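Local coordinates for aerolysin-like protein (Bombina maxima, PDB 6LH8) that probably takes part in endolysosome-modulating pore formation by aerolysin-family proteins of the toad, either as the pore-forming member or as its regulatory paralog, at residues 67-72 with 78-83; 23-28 with 40-45. One frame throughout, in Å; residues are numbered along the deposited sequence.

Overall arrangement
Contact 1 (67-72 with 78-83) and contact 2 (23-28 with 40-45) lie on opposite sides of the centre of this elongated, helix-free chain, about 33 Å apart between centres and about 14 Å at their nearest atoms. Contact 1 is partly buried: a two-stranded hairpin is joined by backbone hydrogen bonds, with apolar side chains turned toward the main sheet. Contact 2 is smaller and lies at the surface, where a salt bridge links strands 4-28 and 41-53, which are not neighbours in the five-stranded sheet. The same two strands reappear at contact 1, where Ile52 of strand 41-53 and Val5 and Val7 of strand 4-28 touch Leu68.

Contact 1 of 2, residues 67-72 with 78-83; sequences QLEPKH and TEPITF
Gln67 lies alongside the side chain of Thr82, both pointing the same way from a non-hydrogen-bonded antiparallel pair. The touch is made by the middle of the glutamine chain, Gln67 CG resting 3.3 Å from Thr82 OG1. Because this chain runs extended beyond CG (chi2 -165°), its amide is carried along the exposed side of the hairpin, and Gln67 NE2 comes loosely against Pro80 CB at 4.2 Å. Pro80 is also flanked by Glu69, whose aliphatic part lies beside the proline ring, with Glu69 CG 3.8 Å from Pro80 CG.

Between these residues the backbones are tied at the hydrogen-bonded pair Leu68 and Ile81. Leu68 N donates to Ile81 O at 3.0 Å, and Ile81 N returns a bond to Leu68 O at 2.9 Å. Ile81 O also receives a CA-H...O contact from Gln67 CA. The side chains of Leu68 and Ile81 share the buried face. With CG between its backbone N and carbonyl carbon (chi1 61°), Leu68 brings CG to the edge of the Phe83 ring, 4.0 Å from Phe83 CE2, while Ile81 CG2 lies over one face of that ring, displaced toward its rim. Pro70 meets Ile81 at about a right angle, Pro70 CG to Ile81 CG1 being 3.8 Å.

Ile52 and Tyr139 of the main sheet pack against Leu68, and Phe83 also touches Ile52. This is an antiparallel beta-hairpin with one polar and one apolar face, lying on the long sheet; its place between the second and third long strands is consistent with the membrane-inserting hairpin of aerolysin-family proteins.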
ATOM      1  N   GLN A  67      17.288   9.450  -1.096  1.00 24.44           N
ATOM      2  CA  GLN A  67      16.280   9.417  -2.148  1.00 26.85           C
ATOM      3  C   GLN A  67      16.202   8.024  -2.752  1.00 27.24           C
ATOM      4  O   GLN A  67      17.219   7.482  -3.193  1.00 27.32           O
ATOM      5  CB  GLN A  67      16.602  10.425  -3.255  1.00 27.84           C
ATOM      6  CG  GLN A  67      16.316  11.853  -2.898  1.00 34.92           C
ATOM      7  CD  GLN A  67      16.294  12.759  -4.117  1.00 40.22           C
ATOM      8  OE1 GLN A  67      16.066  13.962  -4.003  1.00 48.54           O
ATOM      9  NE2 GLN A  67      16.530  12.182  -5.289  1.00 40.66           N
ATOM     10  N   LEU A  68      14.998   7.460  -2.817  1.00 24.50           N
ATOM     11  CA  LEU A  68      14.843   6.200  -3.526  1.00 28.89           C
ATOM     12  C   LEU A  68      13.522   6.183  -4.273  1.00 30.14           C
ATOM     13  O   LEU A  68      12.609   6.966  -3.999  1.00 25.73           O
ATOM     14  CB  LEU A  68      14.962   4.979  -2.603  1.00 32.33           C
ATOM     15  CG  LEU A  68      14.031   4.696  -1.429  1.00 30.27           C
ATOM     16  CD1 LEU A  68      12.711   4.080  -1.885  1.00 28.74           C
ATOM     17  CD2 LEU A  68      14.747   3.732  -0.483  1.00 25.23           C
ATOM     18  N   GLU A  69      13.453   5.274  -5.244  1.00 26.23           N
ATOM     19  CA  GLU A  69      12.288   5.096  -6.099  1.00 30.76           C
ATOM     20  C   GLU A  69      11.663   3.735  -5.825  1.00 28.45           C
ATOM     21  O   GLU A  69      12.202   2.704  -6.259  1.00 30.41           O
ATOM     22  CB  GLU A  69      12.691   5.219  -7.568  1.00 34.59           C
ATOM     23  CG  GLU A  69      13.323   6.558  -7.880  1.00 37.61           C
ATOM     24  CD  GLU A  69      13.683   6.693  -9.334  1.00 44.02           C
ATOM     25  OE1 GLU A  69      12.770   6.574 -10.178  1.00 48.50           O
ATOM     26  OE2 GLU A  69      14.878   6.907  -9.628  1.00 46.89           O
ATOM     27  N   PRO A  70      10.555   3.677  -5.095  1.00 23.88           N
ATOM     28  CA  PRO A  70       9.939   2.388  -4.775  1.00 24.54           C
ATOM     29  C   PRO A  70       9.410   1.694  -6.019  1.00 26.82           C
ATOM     30  O   PRO A  70       9.246   2.300  -7.081  1.00 28.54           O
ATOM     31  CB  PRO A  70       8.785   2.765  -3.840  1.00 24.55           C
ATOM     32  CG  PRO A  70       9.108   4.134  -3.349  1.00 27.25           C
ATOM     33  CD  PRO A  70       9.856   4.803  -4.455  1.00 26.38           C
ATOM     34  N   LYS A  71       9.144   0.392  -5.865  1.00 28.79           N
ATOM     35  CA  LYS A  71       8.472  -0.378  -6.911  1.00 31.22           C
ATOM     36  C   LYS A  71       6.970  -0.113  -6.934  1.00 35.75           C
ATOM     37  O   LYS A  71       6.377  -0.002  -8.015  1.00 36.31           O
ATOM     38  CB  LYS A  71       8.717  -1.882  -6.722  1.00 32.51           C
ATOM     39  CG  LYS A  71      10.177  -2.308  -6.688  1.00 35.84           C
ATOM     40  CD  LYS A  71      10.351  -3.792  -7.045  1.00 38.55           C
ATOM     41  CE  LYS A  71       9.440  -4.695  -6.223  1.00 40.01           C
ATOM     42  NZ  LYS A  71       9.917  -6.116  -6.210  1.00 41.60           N
ATOM     43  N   HIS A  72       6.338  -0.042  -5.765  1.00 29.26           N
ATOM     44  CA  HIS A  72       4.884   0.053  -5.647  1.00 31.06           C
ATOM     45  C   HIS A  72       4.482   1.489  -5.337  1.00 34.45           C
ATOM     46  O   HIS A  72       4.859   2.025  -4.292  1.00 27.94           O
ATOM     47  CB  HIS A  72       4.371  -0.886  -4.556  1.00 33.77           C
ATOM     48  CG  HIS A  72       4.850  -2.294  -4.715  1.00 34.32           C
ATOM     49  ND1 HIS A  72       4.500  -3.072  -5.795  1.00 38.70           N
ATOM     50  CD2 HIS A  72       5.658  -3.057  -3.942  1.00 33.90           C
ATOM     51  CE1 HIS A  72       5.073  -4.259  -5.683  1.00 41.52           C
ATOM     52  NE2 HIS A  72       5.782  -4.275  -4.571  1.00 39.23           N
ATOM     53  N   THR A  78       5.748   9.018  -9.898  1.00 42.75           N
ATOM     54  CA  THR A  78       7.007   8.422 -10.302  1.00 44.22           C
ATOM     55  C   THR A  78       8.221   9.141  -9.736  1.00 43.70           C
ATOM     56  O   THR A  78       9.341   8.644  -9.900  1.00 45.06           O
ATOM     57  CB  THR A  78       7.105   8.379 -11.837  1.00 49.07           C
ATOM     58  OG1 THR A  78       7.980   7.317 -12.228  1.00 58.14           O
ATOM     59  CG2 THR A  78       7.627   9.698 -12.386  1.00 47.27           C
ATOM     60  N   GLU A  79       8.039  10.274  -9.065  1.00 40.42           N
ATOM     61  CA  GLU A  79       9.165  10.982  -8.488  1.00 40.18           C
ATOM     62  C   GLU A  79       9.700  10.234  -7.264  1.00 39.79           C
ATOM     63  O   GLU A  79       8.949   9.547  -6.567  1.00 37.73           O
ATOM     64  CB  GLU A  79       8.756  12.399  -8.094  1.00 44.87           C
ATOM     65  CG  GLU A  79       8.720  13.375  -9.263  1.00 50.13           C
ATOM     66  CD  GLU A  79      10.079  13.552  -9.915  1.00 52.16           C
ATOM     67  OE1 GLU A  79      10.335  12.901 -10.950  1.00 54.00           O
ATOM     68  OE2 GLU A  79      10.894  14.344  -9.388  1.00 52.16           O
ATOM     69  N   PRO A  80      10.994  10.354  -6.986  1.00 37.39           N
ATOM     70  CA  PRO A  80      11.567   9.661  -5.830  1.00 31.09           C
ATOM     71  C   PRO A  80      11.008  10.180  -4.515  1.00 32.38           C
ATOM     72  O   PRO A  80      10.573  11.329  -4.398  1.00 31.80           O
ATOM     73  CB  PRO A  80      13.068   9.960  -5.945  1.00 35.01           C
ATOM     74  CG  PRO A  80      13.273  10.330  -7.392  1.00 38.13           C
ATOM     75  CD  PRO A  80      12.024  11.034  -7.790  1.00 36.73           C
ATOM     76  N   ILE A  81      11.029   9.304  -3.522  1.00 27.76           N
ATOM     77  CA  ILE A  81      10.758   9.665  -2.133  1.00 30.18           C
ATOM     78  C   ILE A  81      12.066  10.120  -1.508  1.00 26.84           C
ATOM     79  O   ILE A  81      13.091   9.451  -1.667  1.00 28.50           O
ATOM     80  CB  ILE A  81      10.185   8.464  -1.357  1.00 27.95           C
ATOM     81  CG1 ILE A  81       9.052   7.779  -2.130  1.00 35.48           C
ATOM     82  CG2 ILE A  81       9.769   8.882   0.066  1.00 30.03           C
ATOM     83  CD1 ILE A  81       7.977   8.703  -2.608  1.00 34.75           C
ATOM     84  N   THR A  82      12.036  11.230  -0.769  1.00 22.75           N
ATOM     85  CA  THR A  82      13.207  11.716  -0.049  1.00 25.83           C
ATOM     86  C   THR A  82      12.992  11.507   1.444  1.00 24.21           C
ATOM     87  O   THR A  82      12.144  12.162   2.054  1.00 25.57           O
ATOM     88  CB  THR A  82      13.476  13.186  -0.350  1.00 31.12           C
ATOM     89  OG1 THR A  82      13.639  13.352  -1.762  1.00 35.37           O
ATOM     90  CG2 THR A  82      14.751  13.653   0.357  1.00 33.69           C
ATOM     91  N   PHE A  83      13.748  10.585   2.026  1.00 21.57           N
ATOM     92  CA  PHE A  83      13.829  10.465   3.474  1.00 21.75           C
ATOM     93  C   PHE A  83      14.973  11.332   3.989  1.00 22.13           C
ATOM     94  O   PHE A  83      15.921  11.639   3.271  1.00 25.15           O
ATOM     95  CB  PHE A  83      14.059   9.012   3.895  1.00 20.48           C
ATOM     96  CG  PHE A  83      13.026   8.039   3.367  1.00 20.88           C
ATOM     97  CD1 PHE A  83      11.787   7.935   3.965  1.00 22.42           C
ATOM     98  CD2 PHE A  83      13.323   7.196   2.305  1.00 23.31           C
ATOM     99  CE1 PHE A  83      10.839   7.024   3.495  1.00 22.60           C
ATOM    100  CE2 PHE A  83      12.380   6.279   1.816  1.00 22.70           C
ATOM    101  CZ  PHE A  83      11.134   6.195   2.418  1.00 23.95           C
TER

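Contact 2 of 2, residues 23-28 with 40-45; sequences DEMVAS and KERHFD
Arg42 reaches across to Asp23 and grips a single carboxylate oxygen with both of its terminal nitrogens. Asp23 OD2 accepts from Arg42 NH1 at 2.7 Å, the straighter bond of this salt bridge (N-H...O 155°), and from Arg42 NH2 at 3.1 Å, where the angle falls to 135°. The oxygen sits almost exactly in the guanidinium plane, so both N-H groups of the end-on edge point at it. The carboxylate, however, is turned nearly perpendicular to it, the two planes standing 84° apart. NH1 and NH2 therefore arrive from opposite faces of the carboxylate plane, both on the anti side of OD2. Both nitrogens thus share one oxygen, unlike the coplanar pairing of two oxygens with two nitrogens.

The second oxygen stays with its own strand: Asp23 OD1 takes a weak bond from the backbone N of Glu24 at 2.8 Å, which probably helps to fix the carboxylate rotation. Arg42 NH1 has a further, weak acceptor in Met25 SD, 3.5 Å away. The extended CA-CB-CG-SD torsion of Met25 carries this sulfur out toward the arginine, where Met25 SD also lies 3.9 Å from Arg42 CD.

Met25 further rests on Phe37, Leu39 and Met101. Asp23 and Met25 are backbone-bonded to Leu115 and Val113 of strand 110-130, Arg42 to Val99 of strand 90-100. Strands 110-130 and 133-154 intervene in the sheet order between edge strand 4-28 and strand 41-53; the CA atoms of Met25 and Arg42 are nevertheless 10.9 Å apart, less than three flat strand spacings, so the sheet probably curls or twists to let the bridge span them.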
ATOM      1  N   ASP A  23     -15.112  -5.279   4.125  1.00 20.63           N
ATOM      2  CA  ASP A  23     -16.494  -5.114   4.570  1.00 22.02           C
ATOM      3  C   ASP A  23     -17.376  -6.078   3.791  1.00 26.16           C
ATOM      4  O   ASP A  23     -16.957  -6.649   2.781  1.00 23.06           O
ATOM      5  CB  ASP A  23     -16.988  -3.668   4.379  1.00 24.83           C
ATOM      6  CG  ASP A  23     -18.198  -3.343   5.256  1.00 24.60           C
ATOM      7  OD1 ASP A  23     -18.535  -4.162   6.131  1.00 23.15           O
ATOM      8  OD2 ASP A  23     -18.802  -2.266   5.082  1.00 27.89           O
ATOM      9  N   GLU A  24     -18.614  -6.243   4.277  1.00 22.77           N
ATOM     10  CA  GLU A  24     -19.684  -6.910   3.551  1.00 25.28           C
ATOM     11  C   GLU A  24     -20.945  -6.051   3.612  1.00 27.81           C
ATOM     12  O   GLU A  24     -21.188  -5.349   4.597  1.00 29.76           O
ATOM     13  CB  GLU A  24     -19.974  -8.303   4.112  1.00 27.75           C
ATOM     14  CG  GLU A  24     -20.436  -8.313   5.560  1.00 30.41           C
ATOM     15  CD  GLU A  24     -20.950  -9.675   6.004  1.00 38.95           C
ATOM     16  OE1 GLU A  24     -20.515 -10.699   5.425  1.00 37.24           O
ATOM     17  OE2 GLU A  24     -21.784  -9.716   6.941  1.00 39.16           O
ATOM     18  N   MET A  25     -21.734  -6.092   2.536  1.00 29.31           N
ATOM     19  CA  MET A  25     -23.037  -5.428   2.486  1.00 28.66           C
ATOM     20  C   MET A  25     -24.064  -6.437   1.990  1.00 30.51           C
ATOM     21  O   MET A  25     -23.856  -7.057   0.945  1.00 33.41           O
ATOM     22  CB  MET A  25     -23.012  -4.203   1.550  1.00 32.00           C
ATOM     23  CG  MET A  25     -21.874  -3.212   1.797  1.00 32.95           C
ATOM     24  SD  MET A  25     -21.702  -1.936   0.518  1.00 31.80           S
ATOM     25  CE  MET A  25     -23.027  -0.826   0.980  1.00 34.82           C
ATOM     26  N   VAL A  26     -25.177  -6.598   2.722  1.00 36.81           N
ATOM     27  CA  VAL A  26     -26.168  -7.616   2.378  1.00 41.12           C
ATOM     28  C   VAL A  26     -27.539  -6.985   2.143  1.00 42.25           C
ATOM     29  O   VAL A  26     -27.892  -5.972   2.756  1.00 37.09           O
ATOM     30  CB  VAL A  26     -26.249  -8.711   3.464  1.00 41.07           C
ATOM     31  CG1 VAL A  26     -26.978  -8.204   4.701  1.00 45.78           C
ATOM     32  CG2 VAL A  26     -26.923  -9.947   2.909  1.00 47.75           C
ATOM     33  N   ALA A  27     -28.313  -7.591   1.234  1.00 46.13           N
ATOM     34  CA  ALA A  27     -29.670  -7.142   0.927  1.00 46.87           C
ATOM     35  C   ALA A  27     -30.480  -8.299   0.347  1.00 50.58           C
ATOM     36  O   ALA A  27     -29.924  -9.207  -0.278  1.00 50.44           O
ATOM     37  CB  ALA A  27     -29.657  -5.964  -0.054  1.00 46.84           C
ATOM     38  N   SER A  28     -31.805  -8.239   0.539  1.00 52.07           N
ATOM     39  CA  SER A  28     -32.723  -9.296   0.118  1.00 53.43           C
ATOM     40  C   SER A  28     -33.914  -8.714  -0.638  1.00 53.43           C
ATOM     41  O   SER A  28     -34.353  -7.591  -0.370  1.00 48.62           O
ATOM     42  CB  SER A  28     -33.229 -10.109   1.317  1.00 54.67           C
ATOM     43  OG  SER A  28     -32.170 -10.800   1.959  1.00 52.52           O
ATOM     44  N   LYS A  40     -24.556   3.562  -5.297  1.00 34.15           N
ATOM     45  CA  LYS A  40     -24.052   3.302  -6.640  1.00 34.06           C
ATOM     46  C   LYS A  40     -22.574   2.933  -6.614  1.00 31.76           C
ATOM     47  O   LYS A  40     -22.133   2.063  -7.370  1.00 30.54           O
ATOM     48  CB  LYS A  40     -24.269   4.530  -7.524  1.00 31.25           C
ATOM     49  CG  LYS A  40     -25.733   4.846  -7.794  1.00 44.21           C
ATOM     50  CD  LYS A  40     -26.024   4.854  -9.294  1.00 52.19           C
ATOM     51  CE  LYS A  40     -27.515   4.807  -9.557  1.00 50.08           C
ATOM     52  NZ  LYS A  40     -28.184   5.982  -8.933  1.00 55.22           N
ATOM     53  N   GLU A  41     -21.794   3.620  -5.787  1.00 30.85           N
ATOM     54  CA  GLU A  41     -20.364   3.388  -5.670  1.00 28.13           C
ATOM     55  C   GLU A  41     -19.979   3.570  -4.215  1.00 30.80           C
ATOM     56  O   GLU A  41     -20.633   4.316  -3.481  1.00 29.25           O
ATOM     57  CB  GLU A  41     -19.541   4.354  -6.518  1.00 31.76           C
ATOM     58  CG  GLU A  41     -19.934   4.432  -7.972  1.00 36.22           C
ATOM     59  CD  GLU A  41     -19.386   5.672  -8.636  1.00 42.66           C
ATOM     60  OE1 GLU A  41     -19.648   6.785  -8.122  1.00 40.78           O
ATOM     61  OE2 GLU A  41     -18.678   5.523  -9.657  1.00 44.72           O
ATOM     62  N   ARG A  42     -18.927   2.872  -3.799  1.00 23.02           N
ATOM     63  CA  ARG A  42     -18.333   3.099  -2.488  1.00 24.12           C
ATOM     64  C   ARG A  42     -16.929   3.654  -2.678  1.00 20.87           C
ATOM     65  O   ARG A  42     -16.238   3.299  -3.631  1.00 23.32           O
ATOM     66  CB  ARG A  42     -18.287   1.817  -1.656  1.00 24.80           C
ATOM     67  CG  ARG A  42     -18.612   2.085  -0.218  1.00 33.34           C
ATOM     68  CD  ARG A  42     -18.895   0.822   0.556  1.00 26.00           C
ATOM     69  NE  ARG A  42     -18.128   0.887   1.780  1.00 27.55           N
ATOM     70  CZ  ARG A  42     -18.213   0.014   2.768  1.00 28.33           C
ATOM     71  NH1 ARG A  42     -19.061  -1.007   2.689  1.00 26.46           N
ATOM     72  NH2 ARG A  42     -17.449   0.173   3.828  1.00 28.41           N
ATOM     73  N   HIS A  43     -16.516   4.541  -1.775  1.00 20.86           N
ATOM     74  CA  HIS A  43     -15.226   5.203  -1.869  1.00 23.69           C
ATOM     75  C   HIS A  43     -14.377   4.785  -0.682  1.00 23.09           C
ATOM     76  O   HIS A  43     -14.839   4.841   0.460  1.00 23.36           O
ATOM     77  CB  HIS A  43     -15.403   6.732  -1.886  1.00 24.16           C
ATOM     78  CG  HIS A  43     -16.348   7.210  -2.948  1.00 25.85           C
ATOM     79  ND1 HIS A  43     -15.912   7.773  -4.126  1.00 31.68           N
ATOM     80  CD2 HIS A  43     -17.700   7.198  -3.010  1.00 26.72           C
ATOM     81  CE1 HIS A  43     -16.958   8.105  -4.867  1.00 29.45           C
ATOM     82  NE2 HIS A  43     -18.052   7.759  -4.219  1.00 28.72           N
ATOM     83  N   PHE A  44     -13.146   4.364  -0.958  1.00 23.95           N
ATOM     84  CA  PHE A  44     -12.232   3.888   0.068  1.00 24.74           C
ATOM     85  C   PHE A  44     -10.902   4.618  -0.041  1.00 27.40           C
ATOM     86  O   PHE A  44     -10.472   5.008  -1.129  1.00 26.24           O
ATOM     87  CB  PHE A  44     -11.962   2.384  -0.055  1.00 22.68           C
ATOM     88  CG  PHE A  44     -13.186   1.527   0.031  1.00 24.01           C
ATOM     89  CD1 PHE A  44     -13.910   1.220  -1.108  1.00 24.00           C
ATOM     90  CD2 PHE A  44     -13.576   0.974   1.239  1.00 25.95           C
ATOM     91  CE1 PHE A  44     -15.026   0.398  -1.026  1.00 23.83           C
ATOM     92  CE2 PHE A  44     -14.674   0.161   1.328  1.00 30.46           C
ATOM     93  CZ  PHE A  44     -15.406  -0.130   0.199  1.00 26.39           C
ATOM     94  N   ASP A  45     -10.241   4.781   1.095  1.00 25.32           N
ATOM     95  CA  ASP A  45      -8.861   5.230   1.082  1.00 24.33           C
ATOM     96  C   ASP A  45      -7.951   4.036   0.833  1.00 27.26           C
ATOM     97  O   ASP A  45      -8.161   2.957   1.394  1.00 28.40           O
ATOM     98  CB  ASP A  45      -8.499   5.896   2.406  1.00 25.78           C
ATOM     99  CG  ASP A  45      -9.066   7.293   2.527  1.00 35.08           C
ATOM    100  OD1 ASP A  45      -9.591   7.823   1.520  1.00 34.13           O
ATOM    101  OD2 ASP A  45      -8.980   7.859   3.631  1.00 44.01           O
TER